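PDB 7BYX: galactan 1,3-beta-galactosidase from Phanerochaete chrysosporium, which probably hydrolyses beta-1,3-linked galactan as an exo-acting family 43 glycoside hydrolase, and carries a carbohydrate-binding module with a calcium site and a galactose-binding site. Local coordinates for residues T340-N345 and S407-S412; L357-G362 and D382-G387. The protein carries 1 engineered substitution. All coordinates share one frame; numbering follows the deposited sequence.

Interaction 1 of 2, residues T340-N345 and S407-S412; sequences TVTINN and SITFGS
The ring of F410 meets I343 at its edge: CE2 comes within 3.7 Å of I343 CG1. Lying beside its own backbone N (chi1 -62°), F410 CG sends the ring off the sheet on the side of V341, I343 and I408, and V341 CG1 rests 4.0 Å from F410 CB. I343 aims CG1 at the ring by setting it anti to the carbonyl carbon. The backbones run antiparallel, with V341 opposite F410 and I343 opposite I408 as hydrogen-bonded pairs. I343 N to I408 O is the shortest of the four backbone bonds at 2.8 Å, and F410 N to V341 O comes nearly end-on to the carbonyl.

These are neighbouring strands of the five-stranded face of a beta-sandwich, as in the jelly-roll modules of the CBM6 and CBM35 families. Beyond the contact, F410 and I408 pack on V371 of the next strand and on I424 of the facing sheet, so this side of the sheet faces the module's core. I343 lies about 7 Å, side chain to side chain, from the calcium ligand E308.

The other side is partly exposed and more polar. T342 OG1 and T409 OG1 share a hydrogen bond of 3.0 Å across a non-hydrogen-bonded pair. T340 closes the end of the pairing: its CA approaches F410 O at 3.2 Å, a CA-H...O contact, while its methyl CG2 lies 3.6 Å from S412 CA, just past the turn at G411. There phi is 91°, and a CB would collide with the carbonyl O of F410.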
loop_
_atom_site.group_PDB
_atom_site.type_symbol
_atom_site.label_atom_id
_atom_site.label_comp_id
_atom_site.label_asym_id
_atom_site.label_seq_id
_atom_site.Cartn_x
_atom_site.Cartn_y
_atom_site.Cartn_z
ATOM N N THR A 340 -28.407 7.122 -14.048
ATOM C CA THR A 340 -28.055 7.688 -12.760
ATOM C C THR A 340 -28.750 6.906 -11.662
ATOM O O THR A 340 -29.684 6.135 -11.905
ATOM C CB THR A 340 -28.428 9.189 -12.640
ATOM O OG1 THR A 340 -29.850 9.342 -12.595
ATOM C CG2 THR A 340 -27.886 9.965 -13.805
ATOM N N VAL A 341 -28.260 7.102 -10.448
ATOM C CA VAL A 341 -28.950 6.674 -9.237
ATOM C C VAL A 341 -28.708 7.751 -8.193
ATOM O O VAL A 341 -27.615 8.317 -8.117
ATOM C CB VAL A 341 -28.484 5.282 -8.746
ATOM C CG1 VAL A 341 -26.964 5.270 -8.441
ATOM C CG2 VAL A 341 -29.315 4.823 -7.514
ATOM N N THR A 342 -29.744 8.073 -7.428
ATOM C CA THR A 342 -29.654 9.061 -6.369
ATOM C C THR A 342 -29.961 8.388 -5.048
ATOM O O THR A 342 -31.015 7.764 -4.907
ATOM C CB THR A 342 -30.627 10.223 -6.601
ATOM O OG1 THR A 342 -30.296 10.880 -7.826
ATOM C CG2 THR A 342 -30.563 11.230 -5.443
ATOM N N ILE A 343 -29.045 8.523 -4.090
ATOM C CA ILE A 343 -29.229 8.014 -2.735
ATOM C C ILE A 343 -29.859 9.124 -1.896
ATOM O O ILE A 343 -29.236 10.159 -1.645
ATOM C CB ILE A 343 -27.895 7.555 -2.128
ATOM C CG1 ILE A 343 -27.180 6.596 -3.075
ATOM C CG2 ILE A 343 -28.106 6.909 -0.768
ATOM C CD1 ILE A 343 -27.859 5.276 -3.208
ATOM N N ASN A 344 -31.080 8.912 -1.435
ATOM C CA ASN A 344 -31.766 9.952 -0.682
ATOM C C ASN A 344 -31.698 9.677 0.810
ATOM O O ASN A 344 -31.352 8.578 1.251
ATOM C CB ASN A 344 -33.219 10.084 -1.130
ATOM C CG ASN A 344 -33.333 10.663 -2.508
ATOM O OD1 ASN A 344 -32.897 11.791 -2.753
ATOM N ND2 ASN A 344 -33.905 9.893 -3.428
ATOM N N ASN A 345 -32.019 10.714 1.586
ATOM C CA ASN A 345 -32.096 10.620 3.046
ATOM C C ASN A 345 -30.771 10.196 3.669
ATOM O O ASN A 345 -30.735 9.456 4.647
ATOM C CB ASN A 345 -33.230 9.690 3.479
ATOM C CG ASN A 345 -34.588 10.210 3.040
ATOM O OD1 ASN A 345 -35.016 11.285 3.472
ATOM N ND2 ASN A 345 -35.256 9.472 2.151
ATOM N N SER A 407 -28.966 14.337 -0.480
ATOM C CA SER A 407 -29.043 13.437 -1.616
ATOM C C SER A 407 -27.695 13.421 -2.320
ATOM O O SER A 407 -27.000 14.441 -2.391
ATOM C CB SER A 407 -30.145 13.856 -2.594
ATOM O OG SER A 407 -29.720 15.003 -3.328
ATOM N N ILE A 408 -27.312 12.249 -2.808
ATOM C CA ILE A 408 -26.060 12.063 -3.521
ATOM C C ILE A 408 -26.394 11.347 -4.811
ATOM O O ILE A 408 -26.934 10.234 -4.781
ATOM C CB ILE A 408 -25.029 11.264 -2.705
ATOM C CG1 ILE A 408 -24.928 11.799 -1.287
ATOM C CG2 ILE A 408 -23.640 11.322 -3.367
ATOM C CD1 ILE A 408 -23.861 11.105 -0.473
ATOM N N THR A 409 -26.103 11.991 -5.938
ATOM C CA THR A 409 -26.397 11.445 -7.256
ATOM C C THR A 409 -25.114 10.969 -7.919
ATOM O O THR A 409 -24.082 11.640 -7.849
ATOM C CB THR A 409 -27.076 12.491 -8.149
ATOM O OG1 THR A 409 -28.231 13.012 -7.488
ATOM C CG2 THR A 409 -27.508 11.872 -9.479
ATOM N N PHE A 410 -25.209 9.841 -8.614
ATOM C CA PHE A 410 -24.077 9.161 -9.222
ATOM C C PHE A 410 -24.341 8.968 -10.709
ATOM O O PHE A 410 -25.419 8.497 -11.092
ATOM C CB PHE A 410 -23.850 7.799 -8.538
ATOM C CG PHE A 410 -23.526 7.909 -7.078
ATOM C CD1 PHE A 410 -22.206 8.066 -6.653
ATOM C CD2 PHE A 410 -24.531 7.854 -6.126
ATOM C CE1 PHE A 410 -21.902 8.188 -5.287
ATOM C CE2 PHE A 410 -24.239 7.976 -4.759
ATOM C CZ PHE A 410 -22.923 8.138 -4.342
ATOM N N GLY A 411 -23.364 9.325 -11.538
ATOM C CA GLY A 411 -23.415 9.040 -12.956
ATOM C C GLY A 411 -24.028 10.115 -13.841
ATOM O O GLY A 411 -24.092 9.918 -15.061
ATOM N N SER A 412 -24.500 11.229 -13.285
ATOM C CA SER A 412 -25.136 12.231 -14.137
ATOM C C SER A 412 -24.094 12.962 -14.974
ATOM O O SER A 412 -23.007 13.297 -14.496
ATOM C CB SER A 412 -25.935 13.231 -13.302
ATOM O OG SER A 412 -25.074 13.927 -12.426
#

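Interaction 2 of 2, residues L357-G362 and D382-G387; sequences LYFANG and DQPDSG. With GAL (beta-D-galactopyranose), chain H.
N361 ND2 lies among three carbonyl oxygens: Q383 O at 3.2 Å, P384 O at 3.2 Å through a weak bond, and T365 O from beyond the two segments. CG stands anti to the backbone N (chi1 169°), carrying the amide in towards the bend at 383-385, while OD1 accepts from D363 N. The backbone of N361 is gripped as well. Its N donates almost straight (174°) to S386 OG, 2.9 Å away, its O accepts from S386 N, and a water joins that same O to G387 N. S386 OG also bonds to V391 O.

Next along, F359 lays one ring face on Q383, whose CB stands 4.0 Å from the ring centroid in a CH-pi contact. At the ring edge CE1 meets P384 O at 3.2 Å, and CZ touches P384 CD. Cutting F359 back to an alanine would probably open a gap against Q383 CB and cost P384 CD this apolar contact.

G362 C lies 3.3 Å from O4 of a bound galactose, which D363 holds through OD1; through its bond to D363 N, N361 probably helps position this sugar-binding residue from the second shell. D385 reaches R237 and Y240 of the family 43 part, tying the binding module to it. F359 is further packed by I393 and V395 of strand 392-401, one of the two partners of strand 351-360 in the four-stranded sheet, whereas Q383 ends edge strand 379-383 of the five-stranded one.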
loop_
_atom_site.group_PDB
_atom_site.type_symbol
_atom_site.label_atom_id
_atom_site.label_comp_id
_atom_site.label_asym_id
_atom_site.label_seq_id
_atom_site.Cartn_x
_atom_site.Cartn_y
_atom_site.Cartn_z
ATOM N N LEU A 357 -17.133 4.533 -1.645
ATOM C CA LEU A 357 -17.919 4.065 -2.786
ATOM C C LEU A 357 -17.531 2.615 -3.050
ATOM O O LEU A 357 -16.394 2.340 -3.426
ATOM C CB LEU A 357 -17.642 4.933 -4.017
ATOM C CG LEU A 357 -18.428 6.230 -4.267
ATOM C CD1 LEU A 357 -18.723 6.966 -2.967
ATOM C CD2 LEU A 357 -17.759 7.166 -5.303
ATOM N N TYR A 358 -18.466 1.695 -2.833
ATOM C CA TYR A 358 -18.272 0.272 -3.095
ATOM C C TYR A 358 -18.777 -0.050 -4.503
ATOM O O TYR A 358 -19.946 0.187 -4.810
ATOM C CB TYR A 358 -19.002 -0.572 -2.042
ATOM C CG TYR A 358 -18.248 -0.624 -0.737
ATOM C CD1 TYR A 358 -18.135 0.508 0.062
ATOM C CD2 TYR A 358 -17.608 -1.783 -0.327
ATOM C CE1 TYR A 358 -17.428 0.491 1.228
ATOM C CE2 TYR A 358 -16.903 -1.814 0.846
ATOM C CZ TYR A 358 -16.811 -0.662 1.615
ATOM O OH TYR A 358 -16.104 -0.653 2.778
ATOM N N PHE A 359 -17.910 -0.604 -5.354
ATOM C CA PHE A 359 -18.253 -0.752 -6.760
ATOM C C PHE A 359 -17.569 -1.980 -7.340
ATOM O O PHE A 359 -16.511 -2.393 -6.859
ATOM C CB PHE A 359 -17.832 0.489 -7.560
ATOM C CG PHE A 359 -16.343 0.663 -7.624
ATOM C CD1 PHE A 359 -15.596 0.042 -8.628
ATOM C CD2 PHE A 359 -15.679 1.400 -6.654
ATOM C CE1 PHE A 359 -14.221 0.183 -8.676
ATOM C CE2 PHE A 359 -14.306 1.534 -6.686
ATOM C CZ PHE A 359 -13.578 0.928 -7.700
ATOM N N ALA A 360 -18.173 -2.542 -8.396
ATOM C CA ALA A 360 -17.523 -3.511 -9.274
ATOM C C ALA A 360 -17.207 -2.886 -10.636
ATOM O O ALA A 360 -18.022 -2.148 -11.199
ATOM C CB ALA A 360 -18.405 -4.737 -9.483
ATOM N N ASN A 361 -16.027 -3.206 -11.174
ATOM C CA ASN A 361 -15.598 -2.751 -12.502
ATOM C C ASN A 361 -14.831 -3.907 -13.132
ATOM O O ASN A 361 -13.644 -4.085 -12.858
ATOM C CB ASN A 361 -14.727 -1.493 -12.430
ATOM C CG ASN A 361 -14.037 -1.158 -13.767
ATOM O OD1 ASN A 361 -14.422 -1.659 -14.824
ATOM N ND2 ASN A 361 -13.010 -0.304 -13.711
ATOM N N GLY A 362 -15.498 -4.667 -13.996
ATOM C CA GLY A 362 -14.849 -5.804 -14.614
ATOM C C GLY A 362 -13.957 -5.514 -15.807
ATOM O O GLY A 362 -13.390 -6.456 -16.368
ATOM N N ASP A 382 -12.317 8.360 -9.436
ATOM C CA ASP A 382 -11.694 7.249 -10.145
ATOM C C ASP A 382 -12.183 5.920 -9.607
ATOM O O ASP A 382 -12.312 5.735 -8.392
ATOM C CB ASP A 382 -10.175 7.288 -9.985
ATOM C CG ASP A 382 -9.511 8.227 -10.949
ATOM O OD1 ASP A 382 -9.996 8.334 -12.094
ATOM O OD2 ASP A 382 -8.496 8.846 -10.561
ATOM N N GLN A 383 -12.395 4.972 -10.519
ATOM C CA GLN A 383 -12.871 3.635 -10.169
ATOM C C GLN A 383 -11.937 2.627 -10.820
ATOM O O GLN A 383 -12.150 2.204 -11.967
ATOM C CB GLN A 383 -14.335 3.436 -10.582
ATOM C CG GLN A 383 -15.316 4.229 -9.706
ATOM C CD GLN A 383 -16.749 4.188 -10.212
ATOM O OE1 GLN A 383 -17.013 4.353 -11.413
ATOM N NE2 GLN A 383 -17.688 3.952 -9.295
ATOM N N PRO A 384 -10.878 2.218 -10.111
ATOM C CA PRO A 384 -9.972 1.189 -10.642
ATOM C C PRO A 384 -10.698 -0.065 -11.118
ATOM O O PRO A 384 -11.835 -0.324 -10.714
ATOM C CB PRO A 384 -9.066 0.874 -9.448
ATOM C CG PRO A 384 -9.119 2.095 -8.606
ATOM C CD PRO A 384 -10.485 2.675 -8.772
ATOM N N ASP A 385 -10.061 -0.819 -12.010
ATOM C CA ASP A 385 -10.517 -2.172 -12.282
ATOM C C ASP A 385 -10.571 -2.938 -10.966
ATOM O O ASP A 385 -9.603 -2.937 -10.201
ATOM C CB ASP A 385 -9.575 -2.861 -13.279
ATOM C CG ASP A 385 -8.091 -2.712 -12.902
ATOM O OD1 ASP A 385 -7.589 -1.566 -12.884
ATOM O OD2 ASP A 385 -7.421 -3.739 -12.636
ATOM N N SER A 386 -11.715 -3.554 -10.681
ATOM C CA SER A 386 -11.921 -4.235 -9.411
ATOM C C SER A 386 -11.515 -5.700 -9.433
ATOM O O SER A 386 -11.452 -6.319 -8.372
ATOM C CB SER A 386 -13.389 -4.146 -8.988
ATOM O OG SER A 386 -14.181 -5.019 -9.780
ATOM N N GLY A 387 -11.249 -6.274 -10.597
ATOM C CA GLY A 387 -10.914 -7.680 -10.698
ATOM C C GLY A 387 -12.004 -8.532 -11.309
ATOM O O GLY A 387 -11.772 -9.721 -11.551
HETATM C C1 GAL H . -18.456 -7.967 -17.053
HETATM C C2 GAL H . -18.992 -6.623 -16.597
HETATM C C3 GAL H . -19.031 -5.669 -17.732
HETATM C C4 GAL H . -17.701 -5.536 -18.417
HETATM C C5 GAL H . -17.132 -6.886 -18.800
HETATM C C6 GAL H . -15.711 -6.705 -19.274
HETATM O O2 GAL H . -20.318 -6.822 -16.012
HETATM O O3 GAL H . -19.455 -4.367 -17.261
HETATM O O4 GAL H . -16.736 -4.973 -17.519
HETATM O O5 GAL H . -17.100 -7.792 -17.649
HETATM O O6 GAL H . -15.198 -7.972 -19.558
HETATM O O HOH W 1 -11.162 -6.089 -13.436
#

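In the fold
Both interactions belong to one beta-sandwich module, with centres about 18 Å apart, and they meet in its core where F410 CE1 lies 4.1 Å from L357 CG. Interaction 1 is pairing within the five-stranded sheet: regular backbone bonds, an apolar inner side and a partly exposed threonine side. Interaction 2 is more buried and joins the end of strand 351-360 in the four-stranded sheet to the bend leaving strand 379-383, the edge of the five-stranded one. There an asparagine amide and a serine hydroxyl bond to backbone groups beside a single direct backbone bond, in place of a regular strand pairing. It also lies at the sugar-binding end, whereas interaction 1 approaches the calcium site.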